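PDB 4ZOC: Lin1840 protein from Listeria innocua serovar 6a, which probably hydrolyses terminal, non-reducing beta-D-glucosyl residues with release of beta-D-glucose, and takes part in beta-1,2-glucan metabolism. Local coordinates for residues V448-A453 with Q494-P499; Q488-V493 with K513-S518. The protein carries 2 engineered substitutions. All coordinates share one frame; numbering follows the deposited sequence.

Interaction 1: residues V448-A453 with Q494-P499; sequences VAVKAA and QTLGKP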
loop_
_atom_site.group_PDB
_atom_site.type_symbol
_atom_site.label_atom_id
_atom_site.label_comp_id
_atom_site.label_asym_id
_atom_site.label_seq_id
_atom_site.Cartn_x
_atom_site.Cartn_y
_atom_site.Cartn_z
ATOM N N VAL A 448 -34.679 -23.947 8.211
ATOM C CA VAL A 448 -35.876 -24.731 8.010
ATOM C C VAL A 448 -36.717 -24.115 6.911
ATOM O O VAL A 448 -37.147 -24.815 6.003
ATOM C CB VAL A 448 -36.658 -24.901 9.337
ATOM C CG1 VAL A 448 -38.074 -25.392 9.072
ATOM C CG2 VAL A 448 -35.905 -25.871 10.245
ATOM N N ALA A 449 -36.881 -22.795 6.933
ATOM C CA ALA A 449 -37.726 -22.132 5.962
ATOM C C ALA A 449 -37.099 -22.139 4.564
ATOM O O ALA A 449 -37.804 -22.304 3.569
ATOM C CB ALA A 449 -38.007 -20.720 6.415
ATOM N N VAL A 450 -35.782 -21.946 4.478
ATOM C CA VAL A 450 -35.078 -22.064 3.197
ATOM C C VAL A 450 -35.175 -23.471 2.639
ATOM O O VAL A 450 -35.387 -23.667 1.466
ATOM C CB VAL A 450 -33.607 -21.618 3.358
ATOM C CG1 VAL A 450 -32.762 -21.956 2.148
ATOM C CG2 VAL A 450 -33.537 -20.118 3.585
ATOM N N LYS A 451 -35.023 -24.472 3.490
ATOM C CA LYS A 451 -35.043 -25.856 2.995
ATOM C C LYS A 451 -36.434 -26.191 2.409
ATOM O O LYS A 451 -36.601 -26.763 1.273
ATOM C CB LYS A 451 -34.622 -26.783 4.105
ATOM C CG LYS A 451 -34.731 -28.243 3.746
ATOM C CD LYS A 451 -34.351 -29.074 4.975
ATOM C CE LYS A 451 -34.332 -30.555 4.667
ATOM N NZ LYS A 451 -33.227 -31.195 5.427
ATOM N N ALA A 452 -37.440 -25.761 3.114
ATOM C CA ALA A 452 -38.819 -25.989 2.609
ATOM C C ALA A 452 -39.086 -25.304 1.266
ATOM O O ALA A 452 -39.732 -25.941 0.350
ATOM C CB ALA A 452 -39.816 -25.528 3.649
ATOM N N ALA A 453 -38.655 -24.054 1.106
ATOM C CA ALA A 453 -38.876 -23.332 -0.168
ATOM C C ALA A 453 -38.141 -23.948 -1.347
ATOM O O ALA A 453 -38.674 -24.078 -2.461
ATOM C CB ALA A 453 -38.530 -21.839 -0.053
ATOM N N GLN A 494 -26.191 -24.804 -1.045
ATOM C CA GLN A 494 -25.502 -25.724 -1.961
ATOM C C GLN A 494 -25.839 -27.173 -1.573
ATOM O O GLN A 494 -25.908 -28.062 -2.405
ATOM C CB GLN A 494 -24.022 -25.494 -1.842
ATOM C CG GLN A 494 -23.255 -26.196 -2.930
ATOM C CD GLN A 494 -22.983 -27.619 -2.649
ATOM O OE1 GLN A 494 -22.856 -28.013 -1.490
ATOM N NE2 GLN A 494 -22.906 -28.458 -3.748
ATOM N N THR A 495 -26.040 -27.394 -0.316
ATOM C CA THR A 495 -26.345 -28.752 0.169
ATOM C C THR A 495 -27.706 -29.274 -0.276
ATOM O O THR A 495 -27.939 -30.453 -0.210
ATOM C CB THR A 495 -26.240 -28.938 1.680
ATOM O OG1 THR A 495 -27.343 -28.354 2.400
ATOM C CG2 THR A 495 -24.882 -28.505 2.229
ATOM N N LEU A 496 -28.572 -28.416 -0.748
ATOM C CA LEU A 496 -29.983 -28.778 -0.961
ATOM C C LEU A 496 -30.175 -29.408 -2.338
ATOM O O LEU A 496 -31.236 -29.817 -2.676
ATOM C CB LEU A 496 -30.924 -27.562 -0.718
ATOM C CG LEU A 496 -30.740 -26.912 0.618
ATOM C CD1 LEU A 496 -31.642 -25.689 0.763
ATOM C CD2 LEU A 496 -30.956 -27.840 1.822
ATOM N N GLY A 497 -29.146 -29.512 -3.124
ATOM C CA GLY A 497 -29.234 -30.287 -4.376
ATOM C C GLY A 497 -29.850 -29.655 -5.593
ATOM O O GLY A 497 -29.893 -30.338 -6.658
ATOM N N LYS A 498 -30.288 -28.373 -5.525
ATOM C CA LYS A 498 -30.887 -27.706 -6.680
ATOM C C LYS A 498 -29.935 -26.683 -7.246
ATOM O O LYS A 498 -29.092 -26.235 -6.529
ATOM C CB LYS A 498 -32.168 -26.961 -6.249
ATOM C CG LYS A 498 -33.128 -27.976 -5.575
ATOM C CD LYS A 498 -34.444 -28.249 -6.219
ATOM C CE LYS A 498 -35.165 -29.345 -5.438
ATOM N NZ LYS A 498 -36.602 -29.044 -5.378
ATOM N N PRO A 499 -30.088 -26.311 -8.514
ATOM C CA PRO A 499 -29.120 -25.312 -9.078
ATOM C C PRO A 499 -29.333 -23.953 -8.462
ATOM O O PRO A 499 -30.483 -23.569 -8.143
ATOM C CB PRO A 499 -29.441 -25.258 -10.564
ATOM C CG PRO A 499 -30.348 -26.472 -10.841
ATOM C CD PRO A 499 -30.933 -26.957 -9.553
#

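Interaction 2: residues Q488-V493 with K513-S518; sequences QLAKFV and KELAES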
loop_
_atom_site.group_PDB
_atom_site.type_symbol
_atom_site.label_atom_id
_atom_site.label_comp_id
_atom_site.label_asym_id
_atom_site.label_seq_id
_atom_site.Cartn_x
_atom_site.Cartn_y
_atom_site.Cartn_z
ATOM N N GLN A 488 -22.135 -18.632 4.971
ATOM C CA GLN A 488 -22.757 -19.841 5.547
ATOM C C GLN A 488 -24.057 -20.193 4.828
ATOM O O GLN A 488 -24.370 -21.358 4.645
ATOM C CB GLN A 488 -22.999 -19.710 7.074
ATOM C CG GLN A 488 -21.734 -19.532 7.914
ATOM C CD GLN A 488 -22.062 -18.931 9.278
ATOM O OE1 GLN A 488 -23.251 -18.714 9.650
ATOM N NE2 GLN A 488 -21.038 -18.685 10.055
ATOM N N LEU A 489 -24.862 -19.201 4.525
ATOM C CA LEU A 489 -26.090 -19.428 3.750
ATOM C C LEU A 489 -25.828 -20.016 2.397
ATOM O O LEU A 489 -26.507 -20.958 1.993
ATOM C CB LEU A 489 -26.931 -18.095 3.667
ATOM C CG LEU A 489 -28.199 -18.132 2.866
ATOM C CD1 LEU A 489 -29.174 -19.206 3.342
ATOM C CD2 LEU A 489 -28.898 -16.736 2.920
ATOM N N ALA A 490 -24.867 -19.497 1.657
ATOM C CA ALA A 490 -24.552 -20.058 0.327
ATOM C C ALA A 490 -24.108 -21.540 0.458
ATOM O O ALA A 490 -24.488 -22.368 -0.314
ATOM C CB ALA A 490 -23.472 -19.219 -0.293
ATOM N N LYS A 491 -23.307 -21.832 1.482
ATOM C CA LYS A 491 -22.853 -23.191 1.817
ATOM C C LYS A 491 -24.045 -24.085 2.121
ATOM O O LYS A 491 -24.174 -25.144 1.500
ATOM C CB LYS A 491 -21.876 -23.171 2.986
ATOM C CG LYS A 491 -21.176 -24.500 3.336
ATOM C CD LYS A 491 -20.114 -24.287 4.422
ATOM C CE LYS A 491 -20.735 -24.014 5.794
ATOM N NZ LYS A 491 -19.718 -24.217 6.873
ATOM N N PHE A 492 -24.936 -23.631 2.996
ATOM C CA PHE A 492 -26.198 -24.340 3.232
ATOM C C PHE A 492 -27.053 -24.612 2.008
ATOM O O PHE A 492 -27.429 -25.734 1.815
ATOM C CB PHE A 492 -26.999 -23.649 4.325
ATOM C CG PHE A 492 -28.286 -24.325 4.624
ATOM C CD1 PHE A 492 -28.310 -25.511 5.363
ATOM C CD2 PHE A 492 -29.469 -23.759 4.232
ATOM C CE1 PHE A 492 -29.534 -26.140 5.641
ATOM C CE2 PHE A 492 -30.676 -24.391 4.502
ATOM C CZ PHE A 492 -30.711 -25.573 5.247
ATOM N N VAL A 493 -27.327 -23.609 1.161
ATOM C CA VAL A 493 -28.159 -23.759 -0.017
ATOM C C VAL A 493 -27.529 -24.761 -0.983
ATOM O O VAL A 493 -28.254 -25.544 -1.620
ATOM C CB VAL A 493 -28.412 -22.354 -0.672
ATOM C CG1 VAL A 493 -28.959 -22.506 -2.033
ATOM C CG2 VAL A 493 -29.375 -21.582 0.225
ATOM N N LYS A 513 -14.656 -15.996 -4.021
ATOM C CA LYS A 513 -14.269 -17.335 -4.380
ATOM C C LYS A 513 -15.263 -18.400 -3.763
ATOM O O LYS A 513 -15.747 -19.324 -4.487
ATOM C CB LYS A 513 -12.824 -17.622 -3.975
ATOM C CG LYS A 513 -12.401 -19.094 -4.050
ATOM C CD LYS A 513 -10.898 -19.282 -3.739
ATOM C CE LYS A 513 -10.570 -20.768 -4.070
ATOM N NZ LYS A 513 -9.140 -20.952 -4.083
ATOM N N GLU A 514 -15.613 -18.218 -2.497
ATOM C CA GLU A 514 -16.512 -19.193 -1.802
ATOM C C GLU A 514 -17.907 -19.130 -2.360
ATOM O O GLU A 514 -18.619 -20.132 -2.325
ATOM C CB GLU A 514 -16.557 -18.931 -0.318
ATOM C CG GLU A 514 -15.210 -19.208 0.320
ATOM C CD GLU A 514 -15.068 -18.531 1.661
ATOM O OE1 GLU A 514 -16.004 -18.588 2.475
ATOM O OE2 GLU A 514 -13.999 -17.943 1.914
ATOM N N LEU A 515 -18.309 -18.004 -2.983
ATOM C CA LEU A 515 -19.625 -17.934 -3.592
ATOM C C LEU A 515 -19.632 -18.605 -4.939
ATOM O O LEU A 515 -20.525 -19.358 -5.233
ATOM C CB LEU A 515 -20.068 -16.468 -3.689
ATOM C CG LEU A 515 -20.086 -15.728 -2.354
ATOM C CD1 LEU A 515 -20.473 -14.280 -2.541
ATOM C CD2 LEU A 515 -20.943 -16.335 -1.270
ATOM N N ALA A 516 -18.612 -18.322 -5.752
ATOM C CA ALA A 516 -18.508 -18.921 -7.073
ATOM C C ALA A 516 -18.459 -20.433 -6.955
ATOM O O ALA A 516 -19.049 -21.154 -7.773
ATOM C CB ALA A 516 -17.263 -18.448 -7.777
ATOM N N GLU A 517 -17.725 -20.895 -5.968
ATOM C CA GLU A 517 -17.641 -22.367 -5.733
ATOM C C GLU A 517 -18.910 -23.046 -5.111
ATOM O O GLU A 517 -19.015 -24.272 -5.109
ATOM C CB GLU A 517 -16.383 -22.673 -4.922
ATOM C CG GLU A 517 -15.135 -22.414 -5.790
ATOM C CD GLU A 517 -13.796 -22.619 -5.109
ATOM O OE1 GLU A 517 -13.786 -23.009 -3.901
ATOM O OE2 GLU A 517 -12.755 -22.343 -5.821
ATOM N N SER A 518 -19.799 -22.286 -4.503
ATOM C CA SER A 518 -20.953 -22.791 -3.830
ATOM C C SER A 518 -22.216 -22.626 -4.716
ATOM O O SER A 518 -23.345 -22.915 -4.261
ATOM C CB SER A 518 -21.168 -21.970 -2.570
ATOM O OG SER A 518 -20.379 -22.360 -1.421
HETATM O O HOH W 1 -25.285 -21.684 -3.019
#

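Interaction 1: residues V448-A453 with Q494-P499
Leu496 reaches out from the turn that follows helix 484-494 and lays its two methyls against Val450 and Lys451 of helix 444-456. From its CA the CB already points at that helix; CG, lying opposite the carbonyl carbon with chi1 at -54°, bends off this line, and the branch to CD1 takes it up again. Neither CB nor CG itself comes within contact distance; the touching is done by the branch ends. CD1 is the deeper one: it lies 4.1 Å from CG1 of Val450 and equally 4.1 Å from CA of Lys451, so it meets a side chain and the helix backbone at once. CD2 turns to the outer side, where the CG methylene of Lys451 is 4.3 Å away, before the extended lysine chain carries its amine off. The leucine and Val450 side chains cross at about a right angle, a meeting of single methyls rather than a lengthwise overlap.

Gly497 follows directly, its positive phi of 81° turning the chain out of the helix toward strand 500-505. Lys498, next along, sends NZ back to the C-terminal end of helix 444-456, bonding to the carbonyl oxygens of Val454 in its last turn and of Met457 just after it. Val450 is further packed by Phe492 and Val435.

Across these two segments the contact is wholly apolar and buries just 110 Å², both sides summed. With carbons meeting at van der Waals distance, it imposes no bonding direction and depends on shape, while Lys498 adds polar links to the end of that helix.

Interaction 2: residues Q488-V493 with K513-S518
Ala490 is the point at which helix 484-494 meets segment 513-518. Its CB faces that segment and meets two partners lying at about a right angle to each other. One is CD2 of Leu515, 4.0 Å from CB of Ala490. The other is CB of Ser518, at 4.2 Å from the same Ala490 CB. With no side chain beyond CB, the alanine allows the backbones to come close, and the CA atoms of Lys491 and Ser518 are 6.0 Å apart. Ser518 also brings its CB to 4.0 Å from O of Ala490, but its hydroxyl is directed back into its own segment: OG donates to O of Glu514 at 3.0 Å, nearly in line with that carbonyl (164°).

The other side is looser. OG of Ser518 passes N of Lys491 at 4.2 Å, too far for a bond, and the exposed lysine chain leads away from the contact. At the junction a water replaces direct polar contact: it donates to O of Ala490 at 2.9 Å and to O of Ser518 at 2.6 Å, joining the two backbones. Glu514, exposed, turns to a salt bridge with Arg481.

The close-packed part continues inward to the sheet. Ala490 rests on Leu462 of strand 459-465, while Leu515 reaches both Leu464 of that strand and Ile502 of strand 500-505, which places the helix pair over two neighbouring parallel strands. Elsewhere on helix 484-494, Val493 packs on Val450 of helix 444-456, so this helix lies between the two others.

In the fold
The segments alternate along the chain, in the order 448-453, 488-493, 494-499 and 513-518, and the centres of the two interactions lie about 12 Å apart. Helix 484-494 is common to both: its body packs on helix 513-517 in interaction 2, and its end runs into the turn of interaction 1. The two contacts also touch directly, Lys451 packing on the Phe492 ring and CG of Gln494 meeting O of Ser518. The three helices alternate with strands 459-465, 500-505 and 521-524 of the six-stranded mixed sheet, all within the glycosyl hydrolase family 3 C-terminal domain. Together the contacts join successive alpha/beta units there, away from the glucose and magnesium sites.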